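Oxalate biosynthetic component 1 (Burkholderia thailandensis, PDB 5IKY) makes oxalate as a bifunctional enzyme in quorum sensing-dependent oxalogenesis, combining a serine hydrolase of alpha/beta-hydrolase fold with an additional lyase activity. Local coordinates at residues 542-547 and 717-722; 703-707 and 995-1001; 859-865 and 978-984; 867-873 and 943-947. One frame throughout, in Å; residues are numbered along the deposited sequence.

Contact 1: residues 542-547 and 717-722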
# COMPACT_ATOMS: atom_id res chain seq x y z
N LEU A 542 30.47 0.33 -3.39
CA LEU A 542 30.77 0.07 -4.79
C LEU A 542 30.76 1.36 -5.61
O LEU A 542 30.82 1.32 -6.84
CB LEU A 542 29.78 -0.93 -5.38
CG LEU A 542 29.61 -2.26 -4.65
CD1 LEU A 542 28.50 -3.08 -5.29
CD2 LEU A 542 30.92 -3.04 -4.66
N ALA A 543 30.69 2.50 -4.93
CA ALA A 543 30.46 3.79 -5.57
C ALA A 543 31.54 4.18 -6.59
O ALA A 543 31.25 4.87 -7.56
CB ALA A 543 30.35 4.88 -4.52
N HIS A 544 32.76 3.73 -6.36
CA HIS A 544 33.88 4.16 -7.20
C HIS A 544 34.21 3.15 -8.29
O HIS A 544 35.15 3.36 -9.07
CB HIS A 544 35.11 4.42 -6.34
CG HIS A 544 34.96 5.61 -5.45
ND1 HIS A 544 35.31 5.60 -4.12
CD2 HIS A 544 34.50 6.86 -5.70
CE1 HIS A 544 35.07 6.78 -3.59
NE2 HIS A 544 34.58 7.57 -4.53
N TYR A 545 33.45 2.07 -8.35
CA TYR A 545 33.65 1.06 -9.39
C TYR A 545 32.73 1.32 -10.57
O TYR A 545 31.56 1.64 -10.40
CB TYR A 545 33.42 -0.34 -8.82
CG TYR A 545 34.41 -0.73 -7.75
CD1 TYR A 545 35.75 -0.96 -8.07
CD2 TYR A 545 34.02 -0.86 -6.43
CE1 TYR A 545 36.66 -1.31 -7.09
CE2 TYR A 545 34.93 -1.21 -5.44
CZ TYR A 545 36.25 -1.43 -5.78
OH TYR A 545 37.15 -1.78 -4.81
N PRO A 546 33.27 1.17 -11.79
CA PRO A 546 32.48 1.31 -13.02
C PRO A 546 31.56 0.11 -13.23
O PRO A 546 31.89 -0.99 -12.79
CB PRO A 546 33.55 1.37 -14.11
CG PRO A 546 34.68 0.58 -13.55
CD PRO A 546 34.68 0.87 -12.07
N ALA A 547 30.43 0.33 -13.90
CA ALA A 547 29.48 -0.75 -14.15
C ALA A 547 29.90 -1.61 -15.33
O ALA A 547 29.18 -2.52 -15.74
CB ALA A 547 28.09 -0.17 -14.38
N ALA A 717 24.00 1.10 -11.57
CA ALA A 717 25.40 0.68 -11.51
C ALA A 717 25.62 -0.32 -10.38
O ALA A 717 26.32 -1.32 -10.55
CB ALA A 717 26.31 1.88 -11.34
N THR A 718 25.01 -0.05 -9.23
CA THR A 718 25.12 -0.94 -8.08
C THR A 718 24.53 -2.31 -8.40
O THR A 718 25.13 -3.34 -8.09
CB THR A 718 24.40 -0.37 -6.85
OG1 THR A 718 24.84 0.97 -6.61
CG2 THR A 718 24.69 -1.21 -5.62
N MET A 719 23.36 -2.32 -9.04
CA MET A 719 22.70 -3.56 -9.40
C MET A 719 23.50 -4.32 -10.46
O MET A 719 23.59 -5.54 -10.42
CB MET A 719 21.27 -3.29 -9.90
CG MET A 719 20.34 -2.74 -8.83
SD MET A 719 19.91 -3.94 -7.56
CE MET A 719 18.61 -4.86 -8.37
N ALA A 720 24.09 -3.57 -11.39
CA ALA A 720 24.92 -4.16 -12.43
C ALA A 720 26.13 -4.87 -11.83
O ALA A 720 26.52 -5.95 -12.26
CB ALA A 720 25.37 -3.10 -13.42
N LEU A 721 26.72 -4.24 -10.81
CA LEU A 721 27.90 -4.79 -10.14
C LEU A 721 27.54 -6.01 -9.30
O LEU A 721 28.28 -7.00 -9.28
CB LEU A 721 28.55 -3.73 -9.26
CG LEU A 721 29.26 -2.60 -10.02
CD1 LEU A 721 29.70 -1.50 -9.07
CD2 LEU A 721 30.45 -3.17 -10.77
N LEU A 722 26.40 -5.94 -8.61
CA LEU A 722 25.94 -7.05 -7.78
C LEU A 722 25.66 -8.29 -8.61
O LEU A 722 26.07 -9.40 -8.24
CB LEU A 722 24.69 -6.64 -7.00
CG LEU A 722 24.90 -5.64 -5.87
CD1 LEU A 722 23.58 -5.27 -5.22
CD2 LEU A 722 25.87 -6.20 -4.85

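Contact 2: residues 703-707 and 995-1001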
# COMPACT_ATOMS: atom_id res chain seq x y z
N ASN A 703 1.02 -5.28 -1.56
CA ASN A 703 1.68 -4.03 -1.91
C ASN A 703 3.15 -4.23 -2.26
O ASN A 703 3.72 -5.28 -1.98
CB ASN A 703 1.54 -3.03 -0.76
CG ASN A 703 1.75 -1.59 -1.19
OD1 ASN A 703 1.54 -1.24 -2.35
ND2 ASN A 703 2.17 -0.75 -0.25
N VAL A 704 3.75 -3.22 -2.87
CA VAL A 704 5.17 -3.24 -3.19
C VAL A 704 5.89 -2.16 -2.40
O VAL A 704 5.47 -1.00 -2.39
CB VAL A 704 5.41 -3.03 -4.70
CG1 VAL A 704 6.88 -3.22 -5.03
CG2 VAL A 704 4.56 -3.99 -5.51
N VAL A 705 6.98 -2.54 -1.72
CA VAL A 705 7.71 -1.61 -0.87
C VAL A 705 9.14 -1.39 -1.37
O VAL A 705 9.58 -2.05 -2.31
CB VAL A 705 7.75 -2.11 0.59
CG1 VAL A 705 6.36 -2.51 1.05
CG2 VAL A 705 8.71 -3.28 0.72
N ASN A 706 9.84 -0.46 -0.73
CA ASN A 706 11.21 -0.09 -1.09
C ASN A 706 11.32 0.36 -2.55
O ASN A 706 12.23 -0.05 -3.27
CB ASN A 706 12.18 -1.24 -0.83
CG ASN A 706 12.27 -1.60 0.64
OD1 ASN A 706 11.97 -0.78 1.51
ND2 ASN A 706 12.71 -2.82 0.93
N LEU A 707 10.40 1.23 -2.96
CA LEU A 707 10.38 1.75 -4.32
C LEU A 707 11.31 2.94 -4.48
O LEU A 707 11.64 3.34 -5.60
CB LEU A 707 8.96 2.15 -4.71
CG LEU A 707 7.93 1.02 -4.71
CD1 LEU A 707 6.53 1.57 -4.98
CD2 LEU A 707 8.31 -0.01 -5.75
N PHE A 995 2.49 -2.30 -12.14
CA PHE A 995 3.02 -1.82 -10.87
C PHE A 995 3.51 -2.97 -9.99
O PHE A 995 4.51 -2.83 -9.29
CB PHE A 995 1.97 -1.01 -10.13
CG PHE A 995 2.32 -0.71 -8.70
CD1 PHE A 995 3.32 0.21 -8.39
CD2 PHE A 995 1.65 -1.34 -7.66
CE1 PHE A 995 3.64 0.48 -7.07
CE2 PHE A 995 1.97 -1.07 -6.34
CZ PHE A 995 2.97 -0.15 -6.05
N ASN A 996 2.80 -4.09 -10.02
CA ASN A 996 3.17 -5.24 -9.21
C ASN A 996 4.20 -6.12 -9.90
O ASN A 996 4.58 -7.18 -9.39
CB ASN A 996 1.94 -6.07 -8.85
CG ASN A 996 1.11 -6.42 -10.06
OD1 ASN A 996 0.94 -5.60 -10.97
ND2 ASN A 996 0.59 -7.64 -10.09
N ASP A 997 4.66 -5.69 -11.08
CA ASP A 997 5.75 -6.38 -11.75
C ASP A 997 7.06 -5.96 -11.09
O ASP A 997 7.77 -5.09 -11.58
CB ASP A 997 5.77 -6.06 -13.25
CG ASP A 997 6.67 -6.99 -14.03
OD1 ASP A 997 7.53 -7.66 -13.42
OD2 ASP A 997 6.54 -7.04 -15.27
N VAL A 998 7.36 -6.59 -9.96
CA VAL A 998 8.49 -6.19 -9.13
C VAL A 998 9.83 -6.41 -9.83
O VAL A 998 10.79 -5.68 -9.57
CB VAL A 998 8.48 -6.93 -7.77
CG1 VAL A 998 7.25 -6.53 -6.98
CG2 VAL A 998 8.53 -8.43 -7.98
N ARG A 999 9.90 -7.39 -10.72
CA ARG A 999 11.15 -7.66 -11.43
C ARG A 999 11.40 -6.59 -12.48
O ARG A 999 12.54 -6.18 -12.70
CB ARG A 999 11.14 -9.04 -12.06
CG ARG A 999 12.54 -9.56 -12.36
CD ARG A 999 12.54 -10.86 -13.14
NE ARG A 999 13.90 -11.29 -13.45
CZ ARG A 999 14.23 -12.09 -14.46
NH1 ARG A 999 13.29 -12.56 -15.27
NH2 ARG A 999 15.49 -12.43 -14.66
N SER A 1000 10.32 -6.13 -13.13
CA SER A 1000 10.42 -5.02 -14.07
C SER A 1000 10.67 -3.71 -13.33
O SER A 1000 11.42 -2.86 -13.81
CB SER A 1000 9.16 -4.91 -14.92
OG SER A 1000 9.04 -6.01 -15.80
N LEU A 1001 10.04 -3.56 -12.17
CA LEU A 1001 10.24 -2.37 -11.35
C LEU A 1001 11.68 -2.26 -10.88
O LEU A 1001 12.30 -1.20 -10.99
CB LEU A 1001 9.30 -2.38 -10.14
CG LEU A 1001 8.05 -1.51 -10.26
CD1 LEU A 1001 7.32 -1.46 -8.94
CD2 LEU A 1001 8.41 -0.11 -10.72

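Contact 3: residues 859-865 and 978-984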
# COMPACT_ATOMS: atom_id res chain seq x y z
N LEU A 859 23.19 -1.39 -19.17
CA LEU A 859 22.62 -0.57 -20.23
C LEU A 859 21.95 0.66 -19.61
O LEU A 859 22.04 1.76 -20.15
CB LEU A 859 21.61 -1.36 -21.05
CG LEU A 859 21.06 -0.66 -22.30
CD1 LEU A 859 22.18 -0.37 -23.28
CD2 LEU A 859 19.97 -1.50 -22.95
N ASN A 860 21.28 0.45 -18.48
CA ASN A 860 20.68 1.55 -17.72
C ASN A 860 21.71 2.61 -17.34
O ASN A 860 21.41 3.80 -17.36
CB ASN A 860 20.02 1.01 -16.45
CG ASN A 860 18.63 0.46 -16.69
OD1 ASN A 860 18.20 0.28 -17.84
ND2 ASN A 860 17.92 0.17 -15.61
N ALA A 861 22.91 2.16 -17.00
CA ALA A 861 23.96 3.04 -16.49
C ALA A 861 24.80 3.64 -17.60
O ALA A 861 25.81 4.30 -17.34
CB ALA A 861 24.84 2.29 -15.51
N ASP A 862 24.39 3.40 -18.85
CA ASP A 862 25.11 3.93 -20.00
C ASP A 862 24.51 5.25 -20.46
O ASP A 862 23.40 5.28 -20.98
CB ASP A 862 25.10 2.91 -21.14
CG ASP A 862 26.10 3.23 -22.23
OD1 ASP A 862 27.11 3.90 -21.93
OD2 ASP A 862 25.88 2.80 -23.38
N PRO A 863 25.23 6.36 -20.24
CA PRO A 863 24.75 7.70 -20.58
C PRO A 863 24.68 7.94 -22.09
O PRO A 863 23.71 8.53 -22.57
CB PRO A 863 25.78 8.62 -19.93
CG PRO A 863 27.03 7.81 -19.88
CD PRO A 863 26.58 6.39 -19.64
N SER A 864 25.70 7.50 -22.82
CA SER A 864 25.72 7.62 -24.27
C SER A 864 25.47 6.25 -24.90
O SER A 864 25.95 5.25 -24.41
CB SER A 864 27.07 8.18 -24.75
OG SER A 864 27.40 9.37 -24.06
N GLY A 865 24.71 6.22 -26.00
CA GLY A 865 24.37 4.97 -26.64
C GLY A 865 25.57 4.24 -27.22
O GLY A 865 25.78 4.26 -28.44
N ALA A 978 13.87 -2.87 -18.31
CA ALA A 978 15.00 -1.97 -18.48
C ALA A 978 14.51 -0.58 -18.85
O ALA A 978 13.43 -0.43 -19.41
CB ALA A 978 15.96 -2.51 -19.54
N ASP A 979 15.31 0.43 -18.53
CA ASP A 979 14.94 1.81 -18.83
C ASP A 979 14.89 2.06 -20.33
O ASP A 979 15.72 1.55 -21.08
CB ASP A 979 15.92 2.79 -18.18
CG ASP A 979 15.70 2.93 -16.69
OD1 ASP A 979 14.58 2.65 -16.22
OD2 ASP A 979 16.65 3.34 -15.99
N ILE A 980 13.91 2.85 -20.76
CA ILE A 980 13.85 3.30 -22.14
C ILE A 980 14.50 4.67 -22.25
O ILE A 980 13.97 5.67 -21.77
CB ILE A 980 12.40 3.38 -22.65
CG1 ILE A 980 11.72 2.02 -22.56
CG2 ILE A 980 12.38 3.90 -24.08
CD1 ILE A 980 10.28 2.02 -23.03
N HIS A 981 15.68 4.70 -22.87
CA HIS A 981 16.40 5.95 -23.04
C HIS A 981 15.69 6.83 -24.06
O HIS A 981 15.86 6.67 -25.26
CB HIS A 981 17.84 5.68 -23.46
CG HIS A 981 18.57 4.76 -22.54
ND1 HIS A 981 19.40 5.21 -21.54
CD2 HIS A 981 18.59 3.41 -22.46
CE1 HIS A 981 19.90 4.18 -20.88
NE2 HIS A 981 19.42 3.07 -21.42
N LEU A 982 14.87 7.75 -23.55
CA LEU A 982 13.99 8.56 -24.37
C LEU A 982 14.74 9.46 -25.35
O LEU A 982 14.25 9.73 -26.45
CB LEU A 982 13.08 9.40 -23.47
CG LEU A 982 12.04 10.30 -24.14
CD1 LEU A 982 11.21 9.51 -25.13
CD2 LEU A 982 11.16 10.95 -23.09
N ASP A 983 15.93 9.90 -24.96
CA ASP A 983 16.68 10.87 -25.77
C ASP A 983 17.67 10.23 -26.73
O ASP A 983 18.47 10.93 -27.36
CB ASP A 983 17.42 11.85 -24.85
CG ASP A 983 16.47 12.77 -24.10
OD1 ASP A 983 15.36 13.03 -24.61
OD2 ASP A 983 16.84 13.23 -23.00
N TRP A 984 17.62 8.91 -26.87
CA TRP A 984 18.50 8.21 -27.80
C TRP A 984 17.88 8.09 -29.19
O TRP A 984 16.66 8.23 -29.35
CB TRP A 984 18.83 6.81 -27.28
CG TRP A 984 19.82 6.77 -26.15
CD1 TRP A 984 20.33 7.83 -25.47
CD2 TRP A 984 20.41 5.60 -25.58
NE1 TRP A 984 21.21 7.40 -24.50
CE2 TRP A 984 21.27 6.03 -24.55
CE3 TRP A 984 20.29 4.23 -25.83
CZ2 TRP A 984 22.01 5.14 -23.77
CZ3 TRP A 984 21.02 3.34 -25.06
CH2 TRP A 984 21.87 3.80 -24.04

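Contact 4: residues 867-873 and 943-947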
# COMPACT_ATOMS: atom_id res chain seq x y z
N TYR A 867 26.87 1.09 -25.41
CA TYR A 867 26.98 -0.24 -24.82
C TYR A 867 26.09 -1.27 -25.51
O TYR A 867 24.91 -1.02 -25.76
CB TYR A 867 26.66 -0.19 -23.33
CG TYR A 867 26.78 -1.51 -22.60
CD1 TYR A 867 25.68 -2.33 -22.41
CD2 TYR A 867 28.00 -1.93 -22.09
CE1 TYR A 867 25.79 -3.53 -21.75
CE2 TYR A 867 28.12 -3.13 -21.42
CZ TYR A 867 27.01 -3.93 -21.25
OH TYR A 867 27.12 -5.13 -20.59
N PHE A 868 26.67 -2.44 -25.80
CA PHE A 868 25.91 -3.56 -26.35
C PHE A 868 26.64 -4.88 -26.09
O PHE A 868 27.87 -4.93 -26.10
CB PHE A 868 25.66 -3.38 -27.84
CG PHE A 868 26.90 -3.40 -28.69
CD1 PHE A 868 27.69 -2.26 -28.82
CD2 PHE A 868 27.28 -4.55 -29.36
CE1 PHE A 868 28.83 -2.28 -29.59
CE2 PHE A 868 28.42 -4.57 -30.14
CZ PHE A 868 29.20 -3.44 -30.26
N SER A 869 25.88 -5.95 -25.85
CA SER A 869 26.45 -7.25 -25.52
C SER A 869 26.76 -8.07 -26.76
O SER A 869 26.38 -7.71 -27.88
CB SER A 869 25.50 -8.03 -24.62
OG SER A 869 24.30 -8.37 -25.30
N GLU A 870 27.45 -9.19 -26.56
CA GLU A 870 27.77 -10.10 -27.65
C GLU A 870 26.51 -10.80 -28.14
O GLU A 870 26.40 -11.14 -29.32
CB GLU A 870 28.81 -11.14 -27.20
N GLU A 871 25.57 -11.02 -27.23
CA GLU A 871 24.30 -11.66 -27.57
C GLU A 871 23.45 -10.74 -28.45
O GLU A 871 22.69 -11.21 -29.30
CB GLU A 871 23.52 -12.03 -26.31
CG GLU A 871 24.18 -13.12 -25.46
CD GLU A 871 25.37 -12.61 -24.67
OE1 GLU A 871 25.19 -11.67 -23.86
OE2 GLU A 871 26.48 -13.15 -24.86
N SER A 872 23.58 -9.44 -28.24
CA SER A 872 22.87 -8.46 -29.04
C SER A 872 23.42 -8.40 -30.46
O SER A 872 22.68 -8.23 -31.43
CB SER A 872 22.94 -7.07 -28.40
OG SER A 872 22.40 -7.09 -27.09
N GLN A 873 24.74 -8.54 -30.57
CA GLN A 873 25.43 -8.47 -31.86
C GLN A 873 24.94 -9.55 -32.81
O GLN A 873 24.62 -9.27 -33.97
CB GLN A 873 26.94 -8.57 -31.66
CG GLN A 873 27.76 -8.19 -32.88
CD GLN A 873 29.24 -8.05 -32.57
OE1 GLN A 873 29.78 -8.76 -31.72
NE2 GLN A 873 29.90 -7.12 -33.24
N GLN A 943 19.82 -2.14 -27.70
CA GLN A 943 21.20 -2.49 -28.03
C GLN A 943 21.35 -2.72 -29.53
O GLN A 943 22.44 -2.58 -30.08
CB GLN A 943 21.65 -3.72 -27.25
CG GLN A 943 21.99 -3.43 -25.79
CD GLN A 943 22.21 -4.68 -24.98
OE1 GLN A 943 23.31 -5.25 -24.98
NE2 GLN A 943 21.18 -5.12 -24.26
N LEU A 944 20.24 -3.06 -30.19
CA LEU A 944 20.25 -3.19 -31.65
C LEU A 944 20.31 -1.81 -32.29
O LEU A 944 20.96 -1.62 -33.32
CB LEU A 944 19.01 -3.95 -32.15
CG LEU A 944 18.71 -5.34 -31.59
CD1 LEU A 944 17.66 -6.03 -32.45
CD2 LEU A 944 19.97 -6.18 -31.49
N ASP A 945 19.62 -0.86 -31.67
CA ASP A 945 19.60 0.52 -32.15
C ASP A 945 20.99 1.14 -32.05
O ASP A 945 21.42 1.87 -32.94
CB ASP A 945 18.59 1.34 -31.35
CG ASP A 945 17.19 0.76 -31.40
OD1 ASP A 945 17.01 -0.31 -32.02
OD2 ASP A 945 16.27 1.36 -30.81
N VAL A 946 21.68 0.85 -30.95
CA VAL A 946 23.03 1.35 -30.71
C VAL A 946 23.99 0.88 -31.79
O VAL A 946 24.75 1.67 -32.35
CB VAL A 946 23.55 0.91 -29.33
CG1 VAL A 946 25.05 1.16 -29.22
CG2 VAL A 946 22.80 1.63 -28.22
N GLN A 947 23.96 -0.42 -32.09
CA GLN A 947 24.82 -1.00 -33.11
C GLN A 947 24.50 -0.45 -34.49
O GLN A 947 25.39 -0.31 -35.33
CB GLN A 947 24.70 -2.52 -33.10
CG GLN A 947 25.09 -3.18 -31.79
CD GLN A 947 25.00 -4.69 -31.85
OE1 GLN A 947 25.78 -5.34 -32.54
NE2 GLN A 947 24.04 -5.25 -31.13

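Contact 1: residues 542-547 and 717-722
Leu542 and Leu721 lie alongside each other and run in opposite directions, each reaching back toward the root of the other. The branch CD1 of Leu721 ends 3.7 Å from Leu542 CB, while CD1 of Leu542 reaches to 4.0 Å from Leu721 CB, so the two chains overlap over most of their length. Beyond this overlap Leu542 crosses Leu722 at about a right angle, and the methyl tips Leu542 CD1 and Leu722 CD2 meet at 4.1 Å. In Leu721, CG sits beside the backbone N and anti to the carbonyl carbon (chi1 -71°), with the rest of the chain extended, which carries both methyls out into the bend formed by 542-547. There CD1 touches CB of Tyr545 at 3.9 Å, whereas CD2 lies 3.3 Å from the carbonyl O of Pro546. The bend itself is a type I turn closed by Tyr545 N to Leu542 O, and the ring of Tyr545 leads away from the helix. Farther along, Ala547 presents a single methyl between two small residues one helical turn apart: its CB is 4.1 Å from CB of Ala717 and equally 4.1 Å from CB of Ala720. No hydrogen bond joins the segments; close apolar packing carries the contact. Arg714, one turn before Thr718, adds a polar tie by bonding through NH2 to Tyr545 O. The contact thus sets the loop leaving helix 530-541 on the early, cap-domain turns of helix 715-734, with Ile557 of helix 554-560 covering Leu542 and Leu721, and Phe857 of helix 849-860 packing on Ala720.

Contact 2: residues 703-707 and 995-1001
The phenyl ring of Phe995 meets residues 703-707 largely through its rim. Leu707 CD1 lies near the ring plane, 3.7 Å from Phe995 CE1, and Asn703 OD1 is also near that plane, 4.0 Å from Phe995 CE2. Val704 comes in between them at a slant, with CG2 4.0 Å from Phe995 CE2. The amide of Asn703 is turned 37° from the ring, too far for a parallel stack. With CG of Phe995 anti to the backbone N (chi1 168°), the ring is directed at the strand. Val704 CG2 reaches both this ring and Val998 CG1, while its CG1 packs 3.9 Å from Val998 CG1 on the first turn of helix 998-1002 and faces Leu1001. Leu707 divides its branches, its CD2 meeting Leu1001 CD1 at 3.6 Å. The helix start is fixed by Asp997 at the N-cap, whose OD1 accepts from Ser1000 N at 3.2 Å and whose OD2 accepts from Ser1000 OG. His1069 and Tyr1074 also bond to this carboxylate, and the amide oxygen of Asn996 takes Leu1058 N, so both side chains are engaged away from 703-707. No hydrogen bond or ion pair crosses between the segments: where cap-domain and alpha/beta-hydrolase sequence meet here, the join between these two segments is apolar packing, with the bond from Arg710 NH1 to Leu1001 O as a polar tie beside it.

Contact 3: residues 859-865 and 978-984
Trp984 reaches across to 862-865, and its indole can be traced outward atom by atom. From CB, CG turns to the side of the backbone N, anti to the carbonyl carbon (chi1 -75°), bringing the indole between the crossing chain and His981. CD2, at the ring fusion, lies 4.1 Å from Gly865 CA, which sits over the six-membered ring in a CH-pi contact, 3.7 Å from its centroid. On the pyrrole side NE1 gives a weak hydrogen bond to Pro863 O at 3.4 Å, near the ring plane. Farther out, the edge atom CZ2 meets Asp862 O at 3.1 Å. At the tip, CH2 approaches Leu859 CD1 at 4.3 Å and also lies over the centre of the His981 ring, while His981 CB covers the indole face opposite Gly865. Toward the other end, Asp979 N bonds to Asn860 OD1 at 3.0 Å, and the Asn860 amide stacks almost flat on the Asp979 carboxylate, their planes 9° apart. Gly1003 O takes ND2 of Asn860, and Thr1005 bonds to Asp979. In the alpha/beta-hydrolase domain, the contact fastens the end of helix 849-860 to the loop between neighbouring parallel strands 969-976 and 988-992 of the mixed sheet, next to helix 937-955, whose Gln942 bonds to His981 N.

Contact 4: residues 867-873 and 943-947
Hydrogen bonding centres on the side-chain oxygen of Gln943, which accepts Ser869 N at 2.8 Å; the donor lies in the carbonyl plane, although the N-H...O angle is a bent 145°. The hydroxyl Ser872 OG comes to 2.9 Å from the same Gln943 OE1 and is itself hydrogen-bonded to Ser869 OG at 2.9 Å, so the oxygen faces the opening turn of helix 870-879, where Ser869 holds the N-cap position. The other end of that amide is fixed too, since NE2 of Gln943 bonds to Asn855 OD1 and Ala939 O, which should set its rotation. One turn on, Gln947 NE2 donates to Gln943 O within its own helix at 3.3 Å.

Contacts with the aromatic ring come next. Gln947 lies across one face of Phe868, with CG 3.8 Å from the ring centroid in a CH-pi contact and its amide only 13° from parallel to the ring. The torsion chi1 of 65° in Phe868, with CG between backbone N and carbonyl carbon, turns the ring toward this glutamine.

Packing completes the contact. Phe868 CD1 meets Val946 CG1 at 4.3 Å, Leu944 CD2 rests 3.4 Å from Ser872 O, and Gln947 OE1 approaches Gln873 CA at 3.2 Å. Within the alpha/beta-hydrolase domain, the start of helix 870-879 is thereby laid against the middle of helix 937-955. Helix 849-860 flanks the pair through Asn855 and Leu859, Tyr876 covers Leu944 and Gln947, and Trp984 touches Val946 from the loop before strand 988-992.

Contacts 3 and 4 adjoin, their centres about 12 Å apart, and a probable hydrogen bond from Tyr867 N to Asp862 OD2 joins them. Contact 1, centred about 16 Å from the centre of contact 3, touches it through Ala861, which packs on Ala547 and Ala717. Contact 2 stands apart, its centre about 21 Å from those of contacts 1 and 3 and about 27 Å from that of contact 4. Along the chain, contacts 1 and 2 cross, whereas contact 4 is nested within contact 3 and both within contact 2. Contacts 3 and 4 belong to the C-terminal alpha/beta-hydrolase part; contact 2 bridges it to the cap domain, and contact 1 ties the loop after helix 530-541 to that cap.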